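Local coordinates for protein fructose 1-phosphate kinase (Staphylococcus aureus, PDB 2JG5) that probably transfers the gamma-phosphate of ATP to fructose 1-phosphate or tagatose 6-phosphate, as a member of the PfkB family of carbohydrate kinases, at residues D183-E186 and V187-T191; I67-T70 and L71-S74; A145-A148 and Q149-Q153; K267-Q270 and Q271-C275. All coordinates share one frame; numbering follows the deposited sequence.

Interaction 1: D183-E186 and V187-T191; sequences DELE and VMFNT
The carbonyl oxygen of E186 is met by both N190 and T191 at the end of this helix. T191 N donates to E186 O at 3.1 Å, lying in the carbonyl plane on a lone pair, while N190 CA makes a CA-H...O contact of 3.2 Å with the same oxygen. The return contact runs from E186 CA to T191 O, and T191 O also lies against the E186 side chain, 3.3 Å from CG. Just before this, the ordinary alpha-helical pattern still holds: M188 N reaches E184 O at 2.8 Å in a nearly straight bond, and F189 N reaches L185 O at 3.0 Å. L185 O does more than accept that bond, since it also sits at the edge of the F189 ring, near its plane. L185 and F189, four residues apart, point the same way, and L185 CD2 meets F189 CE1 at 4.1 Å. Leucine and phenylalanine suit this side because helix 196-208 packs on it, with L206 touching both. The carboxylate of E186 turns elsewhere, to a salt bridge with K182 and a hydrogen bond from V193 N, so it ties the start of the helix to the chain beyond its end. N190 adopts a positive phi of 33°, a conformation that asparagine tolerates better than most residues with a side chain. With N190 N bonded to V187 O and T191 N to E186 O, the chain stops the helix in a Schellman motif, with N190 as the C-prime residue.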
loop_
_atom_site.group_PDB
_atom_site.type_symbol
_atom_site.label_atom_id
_atom_site.label_comp_id
_atom_site.label_asym_id
_atom_site.label_seq_id
_atom_site.Cartn_x
_atom_site.Cartn_y
_atom_site.Cartn_z
ATOM N N ASP A 183 3.431 30.660 -15.756
ATOM C CA ASP A 183 2.933 29.979 -16.953
ATOM C C ASP A 183 1.400 29.948 -17.006
ATOM O O ASP A 183 0.810 30.080 -18.073
ATOM C CB ASP A 183 3.568 28.587 -17.099
ATOM C CG ASP A 183 5.103 28.651 -17.290
ATOM O OD1 ASP A 183 5.622 29.608 -17.921
ATOM O OD2 ASP A 183 5.795 27.726 -16.810
ATOM N N GLU A 184 0.761 29.805 -15.849
ATOM C CA GLU A 184 -0.698 29.901 -15.765
ATOM C C GLU A 184 -1.226 31.303 -16.093
ATOM O O GLU A 184 -2.270 31.429 -16.734
ATOM C CB GLU A 184 -1.196 29.427 -14.404
ATOM C CG GLU A 184 -1.177 27.918 -14.274
ATOM C CD GLU A 184 -1.394 27.423 -12.863
ATOM O OE1 GLU A 184 -0.947 28.082 -11.907
ATOM O OE2 GLU A 184 -2.008 26.353 -12.709
ATOM N N LEU A 185 -0.490 32.338 -15.672
ATOM C CA LEU A 185 -0.772 33.726 -16.044
ATOM C C LEU A 185 -0.785 33.884 -17.550
ATOM O O LEU A 185 -1.699 34.499 -18.103
ATOM C CB LEU A 185 0.277 34.680 -15.467
ATOM C CG LEU A 185 0.194 35.172 -14.022
ATOM C CD1 LEU A 185 1.325 36.153 -13.763
ATOM C CD2 LEU A 185 -1.145 35.830 -13.729
ATOM N N GLU A 186 0.237 33.319 -18.201
ATOM C CA GLU A 186 0.364 33.334 -19.659
ATOM C C GLU A 186 -0.816 32.677 -20.364
ATOM O O GLU A 186 -1.257 33.157 -21.406
ATOM C CB GLU A 186 1.673 32.671 -20.111
ATOM C CG GLU A 186 2.922 33.475 -19.803
ATOM C CD GLU A 186 4.090 33.134 -20.717
ATOM O OE1 GLU A 186 4.009 32.137 -21.482
ATOM O OE2 GLU A 186 5.093 33.878 -20.677
ATOM N N VAL A 187 -1.322 31.581 -19.799
ATOM C CA VAL A 187 -2.495 30.918 -20.363
ATOM C C VAL A 187 -3.765 31.728 -20.079
ATOM O O VAL A 187 -4.536 32.008 -20.993
ATOM C CB VAL A 187 -2.645 29.457 -19.872
ATOM C CG1 VAL A 187 -3.865 28.793 -20.517
ATOM C CG2 VAL A 187 -1.384 28.651 -20.186
ATOM N N MET A 188 -3.963 32.103 -18.815
ATOM C CA MET A 188 -5.106 32.909 -18.392
ATOM C C MET A 188 -5.336 34.083 -19.320
ATOM O O MET A 188 -6.347 34.141 -19.997
ATOM C CB MET A 188 -4.894 33.454 -16.980
ATOM C CG MET A 188 -5.089 32.472 -15.843
ATOM S SD MET A 188 -4.982 33.397 -14.304
ATOM C CE MET A 188 -4.802 32.107 -13.055
ATOM N N PHE A 189 -4.384 35.008 -19.351
ATOM C CA PHE A 189 -4.532 36.263 -20.085
ATOM C C PHE A 189 -4.036 36.180 -21.527
ATOM O O PHE A 189 -3.872 37.209 -22.189
ATOM C CB PHE A 189 -3.812 37.388 -19.340
ATOM C CG PHE A 189 -4.400 37.686 -17.991
ATOM C CD1 PHE A 189 -3.881 37.084 -16.839
ATOM C CD2 PHE A 189 -5.484 38.560 -17.871
ATOM C CE1 PHE A 189 -4.431 37.355 -15.579
ATOM C CE2 PHE A 189 -6.039 38.841 -16.621
ATOM C CZ PHE A 189 -5.509 38.233 -15.471
ATOM N N ASN A 190 -3.827 34.948 -21.999
ATOM C CA ASN A 190 -3.272 34.640 -23.320
ATOM C C ASN A 190 -2.237 35.632 -23.851
ATOM O O ASN A 190 -2.440 36.300 -24.869
ATOM C CB ASN A 190 -4.369 34.380 -24.346
ATOM C CG ASN A 190 -3.993 33.274 -25.304
ATOM O OD1 ASN A 190 -3.858 32.112 -24.899
ATOM N ND2 ASN A 190 -3.799 33.623 -26.575
ATOM N N THR A 191 -1.117 35.696 -23.140
ATOM C CA THR A 191 -0.056 36.652 -23.410
ATOM C C THR A 191 1.261 36.090 -22.896
ATOM O O THR A 191 1.267 35.124 -22.140
ATOM C CB THR A 191 -0.339 38.017 -22.739
ATOM O OG1 THR A 191 0.761 38.898 -22.969
ATOM C CG2 THR A 191 -0.546 37.861 -21.240
#

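Interaction 2: I67-T70 and L71-S74; sequences IIDT and LNNS
L71 leans back along the helix over I67, and its side chain can be followed outward from the backbone. Its CB lies 3.4 Å from I67 O, the oxygen that accepts L71 N at 2.9 Å. Its CG, set beside the backbone N and anti to the carbonyl carbon (chi1 -70°), stays 3.3 Å from that same oxygen. CD1 stays 3.9 Å from I67 O and only loosely reaches I67 CG2, at 4.4 Å. Isoleucine and leucine suit this face because it is buried: both touch F80 of strand 77-82 and I40 of helix 38-48. N72 repeats the backward lean one residue on, but with an amide at its end. N72 N gives its hydrogen to I68 O at 2.8 Å, and the side chain lies alongside I68, pointing the same way, with ND2 3.5 Å from I68 CG2. That amide nitrogen is also near I68 O, but at a poor angle for a hydrogen bond, so the carbonyl is served by the backbone. N73 N likewise bonds to D69 O, whereas S74 N reaches T70 O at 3.2 Å only weakly, at an angle of 135°, as the helix ends. T70 turns its hydroxyl back to a hydrogen bond with F66 O, within its own helix, and its side chain touches R44 of helix 38-48. The chemistry therefore divides by face: aliphatic branches meet the sheet and its neighbouring helix, while D69, N72 and N73 place polar groups toward solvent, and the backbone bonds weaken only at S74, the first residue past the helix.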
loop_
_atom_site.group_PDB
_atom_site.type_symbol
_atom_site.label_atom_id
_atom_site.label_comp_id
_atom_site.label_asym_id
_atom_site.label_seq_id
_atom_site.Cartn_x
_atom_site.Cartn_y
_atom_site.Cartn_z
ATOM N N ILE A 67 -3.179 7.932 7.804
ATOM C CA ILE A 67 -3.042 9.373 7.666
ATOM C C ILE A 67 -3.409 10.105 8.964
ATOM O O ILE A 67 -2.710 11.050 9.377
ATOM C CB ILE A 67 -3.868 9.889 6.478
ATOM C CG1 ILE A 67 -3.245 9.378 5.171
ATOM C CG2 ILE A 67 -3.956 11.414 6.498
ATOM C CD1 ILE A 67 -3.858 9.968 3.919
ATOM N N ILE A 68 -4.485 9.663 9.609
ATOM C CA ILE A 68 -4.882 10.253 10.879
ATOM C C ILE A 68 -3.820 9.998 11.962
ATOM O O ILE A 68 -3.391 10.939 12.650
ATOM C CB ILE A 68 -6.280 9.791 11.326
ATOM C CG1 ILE A 68 -7.292 9.953 10.178
ATOM C CG2 ILE A 68 -6.731 10.579 12.547
ATOM C CD1 ILE A 68 -8.639 9.259 10.402
ATOM N N ASP A 69 -3.366 8.751 12.087
ATOM C CA ASP A 69 -2.341 8.412 13.085
ATOM C C ASP A 69 -1.008 9.116 12.819
ATOM O O ASP A 69 -0.352 9.579 13.754
ATOM C CB ASP A 69 -2.144 6.891 13.191
ATOM C CG ASP A 69 -3.372 6.174 13.735
ATOM O OD1 ASP A 69 -4.450 6.802 13.840
ATOM O OD2 ASP A 69 -3.270 4.977 14.063
ATOM N N THR A 70 -0.628 9.202 11.545
ATOM C CA THR A 70 0.579 9.917 11.127
ATOM C C THR A 70 0.500 11.389 11.508
ATOM O O THR A 70 1.437 11.929 12.105
ATOM C CB THR A 70 0.845 9.743 9.606
ATOM O OG1 THR A 70 1.238 8.388 9.352
ATOM C CG2 THR A 70 1.952 10.664 9.115
ATOM N N LEU A 71 -0.621 12.031 11.178
ATOM C CA LEU A 71 -0.840 13.416 11.593
ATOM C C LEU A 71 -0.844 13.560 13.114
ATOM O O LEU A 71 -0.209 14.464 13.652
ATOM C CB LEU A 71 -2.119 14.004 10.976
ATOM C CG LEU A 71 -2.086 14.273 9.463
ATOM C CD1 LEU A 71 -3.396 14.919 9.015
ATOM C CD2 LEU A 71 -0.880 15.143 9.057
ATOM N N ASN A 72 -1.548 12.663 13.800
ATOM C CA ASN A 72 -1.612 12.695 15.263
ATOM C C ASN A 72 -0.235 12.586 15.914
ATOM O O ASN A 72 0.075 13.330 16.842
ATOM C CB ASN A 72 -2.539 11.601 15.800
ATOM C CG ASN A 72 -4.017 11.876 15.513
ATOM O OD1 ASN A 72 -4.441 13.030 15.343
ATOM N ND2 ASN A 72 -4.813 10.806 15.472
ATOM N N ASN A 73 0.591 11.668 15.415
ATOM C CA ASN A 73 1.952 11.505 15.928
ATOM C C ASN A 73 2.776 12.762 15.729
ATOM O O ASN A 73 3.721 13.015 16.473
ATOM C CB ASN A 73 2.663 10.324 15.263
ATOM C CG ASN A 73 2.016 8.984 15.586
ATOM O OD1 ASN A 73 1.151 8.877 16.462
ATOM N ND2 ASN A 73 2.432 7.953 14.862
ATOM N N SER A 74 2.405 13.543 14.719
ATOM C CA SER A 74 3.059 14.808 14.410
ATOM C C SER A 74 2.448 15.999 15.180
ATOM O O SER A 74 2.897 17.144 15.025
ATOM C CB SER A 74 2.988 15.059 12.904
ATOM O OG SER A 74 4.080 15.842 12.472
#

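Interaction 3: A145-A148 and Q149-Q153; sequences AQIA and QITAQ
The T151 hydroxyl and the A152 amide come to A148 O from the same face of its carbonyl plane. The hydroxyl sits above that plane, donating from OG1 at 2.8 Å, and A152 N completes the pair at 3.1 Å. T151 OG1 can turn back so far because chi1 is 64°, which sets it between the backbone N and the carbonyl carbon; the hydroxyl's hydrogen-bonding need is thus met on the buried side of the helix. The methyl branch, anti to the carbonyl carbon, takes a different side: T151 CG2 lies 3.7 Å from I147 O and loosely meets I147 CG2, at 4.5 Å, methyl to methyl on the side facing L158. I147 O also has two donors. T151 N approaches nearly along the C=O axis at 3.2 Å, whereas I150 N comes from well above the carbonyl plane at 2.9 Å. The I150 side chain lays its longer branch over the preceding turn, with CG1 3.5 Å from Q146 O. Q149 leaves the helix in a different direction, its CG anti to the backbone N, and only its CB comes close, 3.2 Å from A145 O. The residue types follow their surroundings: I147, small A148 and T151 rest on L158 of strand 157-161, I150 packs on L117 and I120 of helix 110-120, and the Q146 amide is held by D142. This is the connecting helix of a beta-alpha-beta unit, strand 128-132, helix 143-154 and strand 157-161, in the parallel sheet of the ribokinase-like fold.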
loop_
_atom_site.group_PDB
_atom_site.type_symbol
_atom_site.label_atom_id
_atom_site.label_comp_id
_atom_site.label_asym_id
_atom_site.label_seq_id
_atom_site.Cartn_x
_atom_site.Cartn_y
_atom_site.Cartn_z
ATOM N N ALA A 145 -15.453 26.332 -5.678
ATOM C CA ALA A 145 -16.434 27.399 -5.616
ATOM C C ALA A 145 -17.470 27.169 -4.524
ATOM O O ALA A 145 -17.935 28.120 -3.905
ATOM C CB ALA A 145 -17.134 27.550 -6.969
ATOM N N GLN A 146 -17.847 25.913 -4.324
ATOM C CA GLN A 146 -18.839 25.534 -3.318
ATOM C C GLN A 146 -18.306 25.783 -1.906
ATOM O O GLN A 146 -19.056 26.139 -0.996
ATOM C CB GLN A 146 -19.257 24.069 -3.483
ATOM C CG GLN A 146 -20.002 23.746 -4.795
ATOM C CD GLN A 146 -20.804 22.442 -4.705
ATOM O OE1 GLN A 146 -21.142 21.985 -3.610
ATOM N NE2 GLN A 146 -21.103 21.842 -5.854
ATOM N N ILE A 147 -16.998 25.609 -1.740
ATOM C CA ILE A 147 -16.334 25.949 -0.495
ATOM C C ILE A 147 -16.231 27.479 -0.409
ATOM O O ILE A 147 -16.685 28.087 0.574
ATOM C CB ILE A 147 -14.960 25.220 -0.381
ATOM C CG1 ILE A 147 -15.182 23.756 0.019
ATOM C CG2 ILE A 147 -14.027 25.924 0.613
ATOM C CD1 ILE A 147 -14.085 22.801 -0.444
ATOM N N ALA A 148 -15.694 28.095 -1.465
ATOM C CA ALA A 148 -15.443 29.543 -1.491
ATOM C C ALA A 148 -16.680 30.367 -1.148
ATOM O O ALA A 148 -16.600 31.422 -0.510
ATOM C CB ALA A 148 -14.899 29.952 -2.842
ATOM N N GLN A 149 -17.827 29.855 -1.564
ATOM C CA GLN A 149 -19.096 30.521 -1.371
ATOM C C GLN A 149 -19.581 30.532 0.077
ATOM O O GLN A 149 -20.292 31.453 0.499
ATOM C CB GLN A 149 -20.114 29.817 -2.224
ATOM C CG GLN A 149 -21.301 30.621 -2.512
ATOM C CD GLN A 149 -22.285 29.805 -3.247
ATOM O OE1 GLN A 149 -22.336 28.579 -3.065
ATOM N NE2 GLN A 149 -23.086 30.457 -4.098
ATOM N N ILE A 150 -19.226 29.484 0.809
ATOM C CA ILE A 150 -19.538 29.364 2.221
ATOM C C ILE A 150 -18.659 30.302 3.058
ATOM O O ILE A 150 -19.147 30.961 3.986
ATOM C CB ILE A 150 -19.373 27.905 2.711
ATOM C CG1 ILE A 150 -20.432 26.998 2.063
ATOM C CG2 ILE A 150 -19.464 27.835 4.238
ATOM C CD1 ILE A 150 -20.237 25.511 2.352
ATOM N N THR A 151 -17.372 30.364 2.717
ATOM C CA THR A 151 -16.418 31.196 3.441
ATOM C C THR A 151 -16.742 32.660 3.247
ATOM O O THR A 151 -16.516 33.462 4.149
ATOM C CB THR A 151 -14.955 30.963 3.003
ATOM O OG1 THR A 151 -14.797 31.352 1.633
ATOM C CG2 THR A 151 -14.557 29.521 3.200
ATOM N N ALA A 152 -17.268 32.989 2.068
ATOM C CA ALA A 152 -17.753 34.327 1.783
ATOM C C ALA A 152 -18.882 34.724 2.735
ATOM O O ALA A 152 -19.014 35.893 3.075
ATOM C CB ALA A 152 -18.216 34.428 0.337
ATOM N N GLN A 153 -19.687 33.746 3.153
ATOM C CA GLN A 153 -20.770 33.968 4.112
ATOM C C GLN A 153 -20.284 33.907 5.549
ATOM O O GLN A 153 -20.770 34.657 6.391
ATOM C CB GLN A 153 -21.870 32.921 3.960
ATOM C CG GLN A 153 -22.857 33.136 2.846
ATOM C CD GLN A 153 -23.948 32.082 2.872
ATOM O OE1 GLN A 153 -23.672 30.891 3.067
ATOM N NE2 GLN A 153 -25.197 32.511 2.689
#

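Interaction 4: K267-Q270 and Q271-C275; sequences KAFQ and QAVAC
V273 CG2 sits over one face of the F269 ring, offset toward its rim, 4.0 Å from F269 CE1. The two side chains cross at a slant, and each owes its place to its first torsion: F269 CG is anti to the backbone N (chi1 -178°), while V273 CG2, beside its own backbone N and anti to the carbonyl carbon, is the branch that reaches back to the ring. A branched valine presents a methyl to the ring without needing a long chain. Beneath them, V273 N bonds to F269 O at 2.9 Å, fixing the spacing of the pair. The neighbouring bonds continue the i to i+4 helical pattern: Q271 N to K267 O at 2.8 Å, A272 N to A268 O at 2.8 Å and A274 N to Q270 O at 2.9 Å. A272 CB approaches F269 O to 3.1 Å, and its lack of a longer side chain suits a site where M255 of helix 247-260 comes in close. Further out, the two glutamines turn their amides away from this turn. Q270 NE2 donates to V298 O, and Q271 OE1 accepts from K295, so the amide of the buried Q271 and that of the partly exposed Q270 both have partners. In the fold, F269 and V273 face A234 of strand 230-235, A272 and Q271 meet helix 247-260, and A274 abuts I294 of helix 288-295; helix 265-280 thus lies between an antiparallel sheet and two helices.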
loop_
_atom_site.group_PDB
_atom_site.type_symbol
_atom_site.label_atom_id
_atom_site.label_comp_id
_atom_site.label_asym_id
_atom_site.label_seq_id
_atom_site.Cartn_x
_atom_site.Cartn_y
_atom_site.Cartn_z
ATOM N N LYS A 267 7.280 40.462 5.350
ATOM C CA LYS A 267 8.023 39.431 6.059
ATOM C C LYS A 267 7.346 38.073 5.957
ATOM O O LYS A 267 8.028 37.047 5.874
ATOM C CB LYS A 267 8.250 39.834 7.511
ATOM C CG LYS A 267 9.223 40.995 7.658
ATOM C CD LYS A 267 10.651 40.507 7.604
ATOM C CE LYS A 267 11.622 41.643 7.389
ATOM N NZ LYS A 267 12.935 41.267 7.957
ATOM N N ALA A 268 6.012 38.076 5.956
ATOM C CA ALA A 268 5.225 36.855 5.742
ATOM C C ALA A 268 5.562 36.265 4.382
ATOM O O ALA A 268 5.745 35.051 4.250
ATOM C CB ALA A 268 3.748 37.145 5.843
ATOM N N PHE A 269 5.664 37.141 3.383
ATOM C CA PHE A 269 6.013 36.760 2.011
ATOM C C PHE A 269 7.440 36.218 1.953
ATOM O O PHE A 269 7.678 35.161 1.360
ATOM C CB PHE A 269 5.815 37.947 1.061
ATOM C CG PHE A 269 6.100 37.638 -0.396
ATOM C CD1 PHE A 269 5.501 36.546 -1.035
ATOM C CD2 PHE A 269 6.934 38.471 -1.140
ATOM C CE1 PHE A 269 5.757 36.277 -2.386
ATOM C CE2 PHE A 269 7.180 38.218 -2.493
ATOM C CZ PHE A 269 6.599 37.118 -3.111
ATOM N N GLN A 270 8.373 36.936 2.582
ATOM C CA GLN A 270 9.744 36.453 2.778
ATOM C C GLN A 270 9.787 35.042 3.389
ATOM O O GLN A 270 10.508 34.169 2.891
ATOM C CB GLN A 270 10.521 37.417 3.677
ATOM C CG GLN A 270 12.014 37.209 3.644
ATOM C CD GLN A 270 12.730 37.924 4.768
ATOM O OE1 GLN A 270 12.219 38.021 5.890
ATOM N NE2 GLN A 270 13.919 38.412 4.484
ATOM N N GLN A 271 9.025 34.838 4.467
ATOM C CA GLN A 271 8.880 33.524 5.102
ATOM C C GLN A 271 8.341 32.491 4.104
ATOM O O GLN A 271 8.828 31.365 4.042
ATOM C CB GLN A 271 7.959 33.622 6.328
ATOM C CG GLN A 271 7.599 32.294 6.975
ATOM C CD GLN A 271 7.433 32.414 8.467
ATOM O OE1 GLN A 271 8.412 32.396 9.211
ATOM N NE2 GLN A 271 6.184 32.534 8.923
ATOM N N ALA A 272 7.353 32.909 3.312
ATOM C CA ALA A 272 6.732 32.086 2.287
ATOM C C ALA A 272 7.751 31.563 1.272
ATOM O O ALA A 272 7.800 30.356 1.005
ATOM C CB ALA A 272 5.629 32.865 1.601
ATOM N N VAL A 273 8.575 32.468 0.737
ATOM C CA VAL A 273 9.608 32.118 -0.247
ATOM C C VAL A 273 10.742 31.275 0.362
ATOM O O VAL A 273 11.235 30.329 -0.269
ATOM C CB VAL A 273 10.130 33.373 -1.021
ATOM C CG1 VAL A 273 11.287 33.018 -1.912
ATOM C CG2 VAL A 273 9.005 33.981 -1.867
ATOM N N ALA A 274 11.139 31.610 1.588
ATOM C CA ALA A 274 12.123 30.804 2.327
ATOM C C ALA A 274 11.655 29.360 2.461
ATOM O O ALA A 274 12.428 28.438 2.217
ATOM C CB ALA A 274 12.391 31.393 3.709
ATOM N N CYS A 275 10.392 29.176 2.845
ATOM C CA CYS A 275 9.803 27.840 2.980
ATOM C C CYS A 275 9.855 26.995 1.709
ATOM O O CYS A 275 10.299 25.841 1.743
ATOM C CB CYS A 275 8.363 27.944 3.469
ATOM S SG CYS A 275 8.254 28.553 5.128
#

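How the interactions relate
Each of the four contacts joins adjoining segments along a helix or round its end, so none closes a long loop; they follow one another in series, without nesting or crossing. From the N terminus, interaction 2 comes first, in the helix linking strands 58-59 and 77-82 of the parallel sheet. Interaction 3 follows, in the helix joining strands 128-132 and 157-161 of that same sheet. Interaction 1 comes next, at the end of helix 182-188, where the chain turns off toward helix 196-208, and interaction 4 last, against the antiparallel sheet. Interactions 1 and 2 lie on opposite sides of the chain's centre, their centres about 39 Å apart. No two contacts touch; the closest, 1 and 4, keep their nearest atoms about 12 Å apart.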